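Local structure of LPS-assembly lipoprotein LptE (Acinetobacter baumannii, 5TSE) at residues Leu67-Phe78 with Pro91-Tyr102. The protein probably works with LptD to assemble lipopolysaccharide at the surface of the outer membrane, binding the lipopolysaccharide and supporting the assembly of LptD. Sequence-based numbering, arbitrary orientation.
Sequences LTEVLLRLTVTF and PRTLTAARSYQY. With FMT (formic acid), chain D.
Arg73 lies across Thr95 and Ala97 on the neighbouring strand of a long antiparallel beta hairpin, which forms one edge of the LptE sheet. Along Arg73, CB sits 4.0 Å from Ala96 O, and CG, placed anti to the backbone N (chi1 179°), passes 3.2 Å from Thr95 OG1. CD stays beside the same hydroxyl, NE remains 4.1 Å from Thr95 OG1, and a bend at chi3 (-51°) turns the guanidinium back over the partner strand. There Ala97 CB, a single methyl group, lies over one face of the guanidinium, nearest NH1 at 3.5 Å; NH1 also donates an almost straight bond to Thr95 OG1 in the guanidinium plane. Thr95 OG1 in turn donates to Leu74 O from above the carbonyl plane, while Ala96 N also bonds to that oxygen, so the threonine hydroxyl links the guanidinium to the backbone of Arg73's own strand.

The opposite face, with Val70, Leu74, Val76 and Leu94, is largely apolar, as suits strands packed against helix 110-134, where Leu74 and Val76 meet Val121 and Leu125; Arg98 on it reaches Asp124. Tyr100 lays CE1 3.6 Å from Val70 CB and sends its hydroxyl to Glu114. Phe78 takes Arg92 CB over one ring face and Leu94 CD1 at its edge. Beside Arg73, threonines suit the more exposed face: Thr93 OG1 donates to Thr77 OG1 (2.7 Å), which itself donates to O1 of a formic acid molecule, probably from the crystallisation liquor, at 2.6 Å.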
loop_
_atom_site.group_PDB
_atom_site.type_symbol
_atom_site.label_atom_id
_atom_site.label_comp_id
_atom_site.label_asym_id
_atom_site.label_seq_id
_atom_site.Cartn_x
_atom_site.Cartn_y
_atom_site.Cartn_z
ATOM N N LEU A 67 -3.285 3.307 28.903
ATOM C CA LEU A 67 -1.997 3.976 28.783
ATOM C C LEU A 67 -2.023 4.826 27.510
ATOM O O LEU A 67 -2.980 4.749 26.733
ATOM C CB LEU A 67 -0.866 2.938 28.749
ATOM C CG LEU A 67 -0.867 1.809 27.693
ATOM C CD1 LEU A 67 -0.589 2.311 26.282
ATOM C CD2 LEU A 67 0.172 0.757 28.085
ATOM N N THR A 68 -0.980 5.630 27.305
ATOM C CA THR A 68 -0.868 6.488 26.126
ATOM C C THR A 68 -0.151 5.721 25.017
ATOM O O THR A 68 0.940 5.226 25.220
ATOM C CB THR A 68 -0.116 7.788 26.451
ATOM O OG1 THR A 68 -0.808 8.475 27.495
ATOM C CG2 THR A 68 -0.047 8.699 25.227
ATOM N N GLU A 69 -0.760 5.673 23.837
ATOM C CA GLU A 69 -0.235 4.912 22.712
ATOM C C GLU A 69 -0.105 5.685 21.389
ATOM O O GLU A 69 -1.042 6.362 20.957
ATOM C CB GLU A 69 -1.161 3.708 22.528
ATOM C CG GLU A 69 -0.891 2.828 21.324
ATOM C CD GLU A 69 -1.694 1.538 21.369
ATOM O OE1 GLU A 69 -1.646 0.851 22.415
ATOM O OE2 GLU A 69 -2.329 1.184 20.354
ATOM N N VAL A 70 1.057 5.562 20.753
ATOM C CA VAL A 70 1.314 6.189 19.458
ATOM C C VAL A 70 1.106 5.144 18.371
ATOM O O VAL A 70 1.841 4.168 18.326
ATOM C CB VAL A 70 2.753 6.727 19.343
ATOM C CG1 VAL A 70 3.009 7.284 17.945
ATOM C CG2 VAL A 70 3.001 7.802 20.388
ATOM N N LEU A 71 0.126 5.364 17.488
ATOM C CA LEU A 71 -0.186 4.429 16.414
ATOM C C LEU A 71 0.114 5.028 15.035
ATOM O O LEU A 71 -0.420 6.077 14.662
ATOM C CB LEU A 71 -1.633 3.947 16.537
ATOM C CG LEU A 71 -2.149 2.930 15.501
ATOM C CD1 LEU A 71 -3.315 2.122 16.024
ATOM C CD2 LEU A 71 -2.499 3.574 14.162
ATOM N N LEU A 72 0.973 4.334 14.289
ATOM C CA LEU A 72 1.414 4.760 12.971
ATOM C C LEU A 72 0.633 3.974 11.929
ATOM O O LEU A 72 0.787 2.762 11.817
ATOM C CB LEU A 72 2.913 4.522 12.846
ATOM C CG LEU A 72 3.739 5.200 13.968
ATOM C CD1 LEU A 72 5.169 4.708 13.978
ATOM C CD2 LEU A 72 3.711 6.716 13.863
ATOM N N ARG A 73 -0.226 4.658 11.188
ATOM C CA ARG A 73 -1.033 3.994 10.187
ATOM C C ARG A 73 -0.766 4.504 8.794
ATOM O O ARG A 73 -0.393 5.655 8.614
ATOM C CB ARG A 73 -2.518 4.226 10.489
ATOM C CG ARG A 73 -3.488 3.596 9.486
ATOM C CD ARG A 73 -4.962 3.762 9.867
ATOM N NE ARG A 73 -5.200 3.326 11.233
ATOM C CZ ARG A 73 -5.230 2.056 11.640
ATOM N NH1 ARG A 73 -5.014 1.042 10.796
ATOM N NH2 ARG A 73 -5.454 1.796 12.922
ATOM N N LEU A 74 -0.987 3.624 7.819
ATOM C CA LEU A 74 -0.925 3.981 6.413
ATOM C C LEU A 74 -2.151 3.354 5.767
ATOM O O LEU A 74 -2.415 2.171 5.925
ATOM C CB LEU A 74 0.367 3.520 5.738
ATOM C CG LEU A 74 0.544 3.939 4.268
ATOM C CD1 LEU A 74 0.200 5.405 4.031
ATOM C CD2 LEU A 74 1.969 3.648 3.807
ATOM N N THR A 75 -2.914 4.171 5.061
ATOM C CA THR A 75 -4.132 3.718 4.413
ATOM C C THR A 75 -4.043 4.011 2.923
ATOM O O THR A 75 -3.626 5.096 2.534
ATOM C CB THR A 75 -5.324 4.452 5.033
ATOM O OG1 THR A 75 -5.339 4.175 6.447
ATOM C CG2 THR A 75 -6.633 4.035 4.385
ATOM N N VAL A 76 -4.414 3.045 2.092
ATOM C CA VAL A 76 -4.364 3.238 0.629
ATOM C C VAL A 76 -5.610 2.714 -0.088
ATOM O O VAL A 76 -6.070 1.606 0.177
ATOM C CB VAL A 76 -3.106 2.574 -0.005
ATOM C CG1 VAL A 76 -3.190 2.562 -1.526
ATOM C CG2 VAL A 76 -1.845 3.290 0.420
ATOM N N THR A 77 -6.146 3.536 -0.987
ATOM C CA THR A 77 -7.285 3.167 -1.825
ATOM C C THR A 77 -6.724 3.064 -3.235
ATOM O O THR A 77 -6.012 3.954 -3.701
ATOM C CB THR A 77 -8.433 4.189 -1.744
ATOM O OG1 THR A 77 -8.918 4.259 -0.389
ATOM C CG2 THR A 77 -9.593 3.794 -2.668
ATOM N N PHE A 78 -7.009 1.967 -3.913
ATOM C CA PHE A 78 -6.509 1.772 -5.259
ATOM C C PHE A 78 -7.463 0.937 -6.099
ATOM O O PHE A 78 -8.271 0.170 -5.574
ATOM C CB PHE A 78 -5.153 1.077 -5.204
ATOM C CG PHE A 78 -5.230 -0.363 -4.799
ATOM C CD1 PHE A 78 -5.265 -0.725 -3.454
ATOM C CD2 PHE A 78 -5.261 -1.370 -5.764
ATOM C CE1 PHE A 78 -5.337 -2.057 -3.080
ATOM C CE2 PHE A 78 -5.330 -2.708 -5.394
ATOM C CZ PHE A 78 -5.371 -3.052 -4.052
ATOM N N PRO A 91 -12.755 0.460 -6.420
ATOM C CA PRO A 91 -11.679 0.826 -5.502
ATOM C C PRO A 91 -11.605 -0.128 -4.312
ATOM O O PRO A 91 -12.603 -0.700 -3.922
ATOM C CB PRO A 91 -12.048 2.242 -5.035
ATOM C CG PRO A 91 -13.088 2.743 -5.972
ATOM C CD PRO A 91 -13.722 1.557 -6.634
ATOM N N ARG A 92 -10.408 -0.302 -3.776
ATOM C CA ARG A 92 -10.154 -1.160 -2.633
ATOM C C ARG A 92 -9.299 -0.360 -1.650
ATOM O O ARG A 92 -8.261 0.162 -2.042
ATOM C CB ARG A 92 -9.420 -2.412 -3.101
ATOM C CG ARG A 92 -8.831 -3.273 -1.997
ATOM C CD ARG A 92 -9.871 -3.808 -1.020
ATOM N NE ARG A 92 -10.814 -4.729 -1.646
ATOM C CZ ARG A 92 -11.785 -5.367 -1.002
ATOM N NH1 ARG A 92 -11.955 -5.196 0.307
ATOM N NH2 ARG A 92 -12.588 -6.185 -1.666
ATOM N N THR A 93 -9.747 -0.267 -0.394
ATOM C CA THR A 93 -9.061 0.478 0.660
ATOM C C THR A 93 -8.394 -0.468 1.666
ATOM O O THR A 93 -9.080 -1.255 2.310
ATOM C CB THR A 93 -10.063 1.395 1.399
ATOM O OG1 THR A 93 -10.597 2.350 0.472
ATOM C CG2 THR A 93 -9.405 2.148 2.555
ATOM N N LEU A 94 -7.067 -0.387 1.802
ATOM C CA LEU A 94 -6.320 -1.242 2.738
ATOM C C LEU A 94 -5.571 -0.392 3.746
ATOM O O LEU A 94 -5.341 0.781 3.521
ATOM C CB LEU A 94 -5.319 -2.124 2.007
ATOM C CG LEU A 94 -5.859 -2.940 0.843
ATOM C CD1 LEU A 94 -4.764 -3.864 0.322
ATOM C CD2 LEU A 94 -7.087 -3.736 1.259
ATOM N N THR A 95 -5.162 -1.005 4.849
ATOM C CA THR A 95 -4.477 -0.275 5.879
ATOM C C THR A 95 -3.520 -1.162 6.651
ATOM O O THR A 95 -3.752 -2.357 6.805
ATOM C CB THR A 95 -5.494 0.360 6.855
ATOM O OG1 THR A 95 -4.829 1.277 7.724
ATOM C CG2 THR A 95 -6.217 -0.699 7.696
ATOM N N ALA A 96 -2.429 -0.574 7.109
ATOM C CA ALA A 96 -1.449 -1.299 7.916
ATOM C C ALA A 96 -1.138 -0.401 9.082
ATOM O O ALA A 96 -1.217 0.818 8.956
ATOM C CB ALA A 96 -0.195 -1.598 7.118
ATOM N N ALA A 97 -0.771 -0.992 10.213
ATOM C CA ALA A 97 -0.495 -0.209 11.391
ATOM C C ALA A 97 0.341 -0.923 12.429
ATOM O O ALA A 97 0.259 -2.131 12.577
ATOM C CB ALA A 97 -1.819 0.194 12.022
ATOM N N ARG A 98 1.130 -0.143 13.156
ATOM C CA ARG A 98 1.916 -0.633 14.273
ATOM C C ARG A 98 1.858 0.453 15.332
ATOM O O ARG A 98 1.772 1.642 14.996
ATOM C CB ARG A 98 3.375 -0.874 13.881
ATOM C CG ARG A 98 3.618 -1.971 12.871
ATOM C CD ARG A 98 3.176 -3.332 13.376
ATOM N NE ARG A 98 3.607 -4.388 12.455
ATOM C CZ ARG A 98 2.988 -4.736 11.329
ATOM N NH1 ARG A 98 1.891 -4.105 10.909
ATOM N NH2 ARG A 98 3.491 -5.719 10.587
ATOM N N SER A 99 1.874 0.063 16.601
ATOM C CA SER A 99 1.871 1.035 17.698
ATOM C C SER A 99 2.744 0.595 18.847
ATOM O O SER A 99 2.944 -0.588 19.058
ATOM C CB SER A 99 0.455 1.271 18.224
ATOM O OG SER A 99 -0.120 0.079 18.707
ATOM N N TYR A 100 3.241 1.571 19.602
ATOM C CA TYR A 100 4.064 1.313 20.775
ATOM C C TYR A 100 3.519 2.134 21.960
ATOM O O TYR A 100 2.734 3.078 21.776
ATOM C CB TYR A 100 5.535 1.659 20.495
ATOM C CG TYR A 100 5.820 3.129 20.250
ATOM C CD1 TYR A 100 5.612 3.702 19.014
ATOM C CD2 TYR A 100 6.325 3.938 21.261
ATOM C CE1 TYR A 100 5.885 5.037 18.787
ATOM C CE2 TYR A 100 6.594 5.285 21.043
ATOM C CZ TYR A 100 6.377 5.823 19.799
ATOM O OH TYR A 100 6.636 7.161 19.576
ATOM N N GLN A 101 3.935 1.771 23.166
ATOM C CA GLN A 101 3.505 2.483 24.363
ATOM C C GLN A 101 4.332 3.753 24.533
ATOM O O GLN A 101 5.553 3.682 24.653
ATOM C CB GLN A 101 3.672 1.606 25.607
ATOM C CG GLN A 101 3.245 2.295 26.911
ATOM C CD GLN A 101 3.615 1.523 28.172
ATOM O OE1 GLN A 101 4.063 0.372 28.116
ATOM N NE2 GLN A 101 3.430 2.166 29.323
ATOM N N TYR A 102 3.676 4.912 24.530
ATOM C CA TYR A 102 4.384 6.166 24.770
ATOM C C TYR A 102 4.812 6.140 26.238
ATOM O O TYR A 102 4.010 5.821 27.121
ATOM C CB TYR A 102 3.503 7.382 24.489
ATOM C CG TYR A 102 4.110 8.698 24.939
ATOM C CD1 TYR A 102 5.014 9.396 24.131
ATOM C CD2 TYR A 102 3.778 9.245 26.181
ATOM C CE1 TYR A 102 5.567 10.605 24.551
ATOM C CE2 TYR A 102 4.325 10.446 26.612
ATOM C CZ TYR A 102 5.216 11.127 25.799
ATOM O OH TYR A 102 5.751 12.323 26.241
HETATM C C FMT D . -7.716 6.972 2.036
HETATM O O1 FMT D . -8.192 6.139 1.285
HETATM O O2 FMT D . -6.401 6.989 2.216
#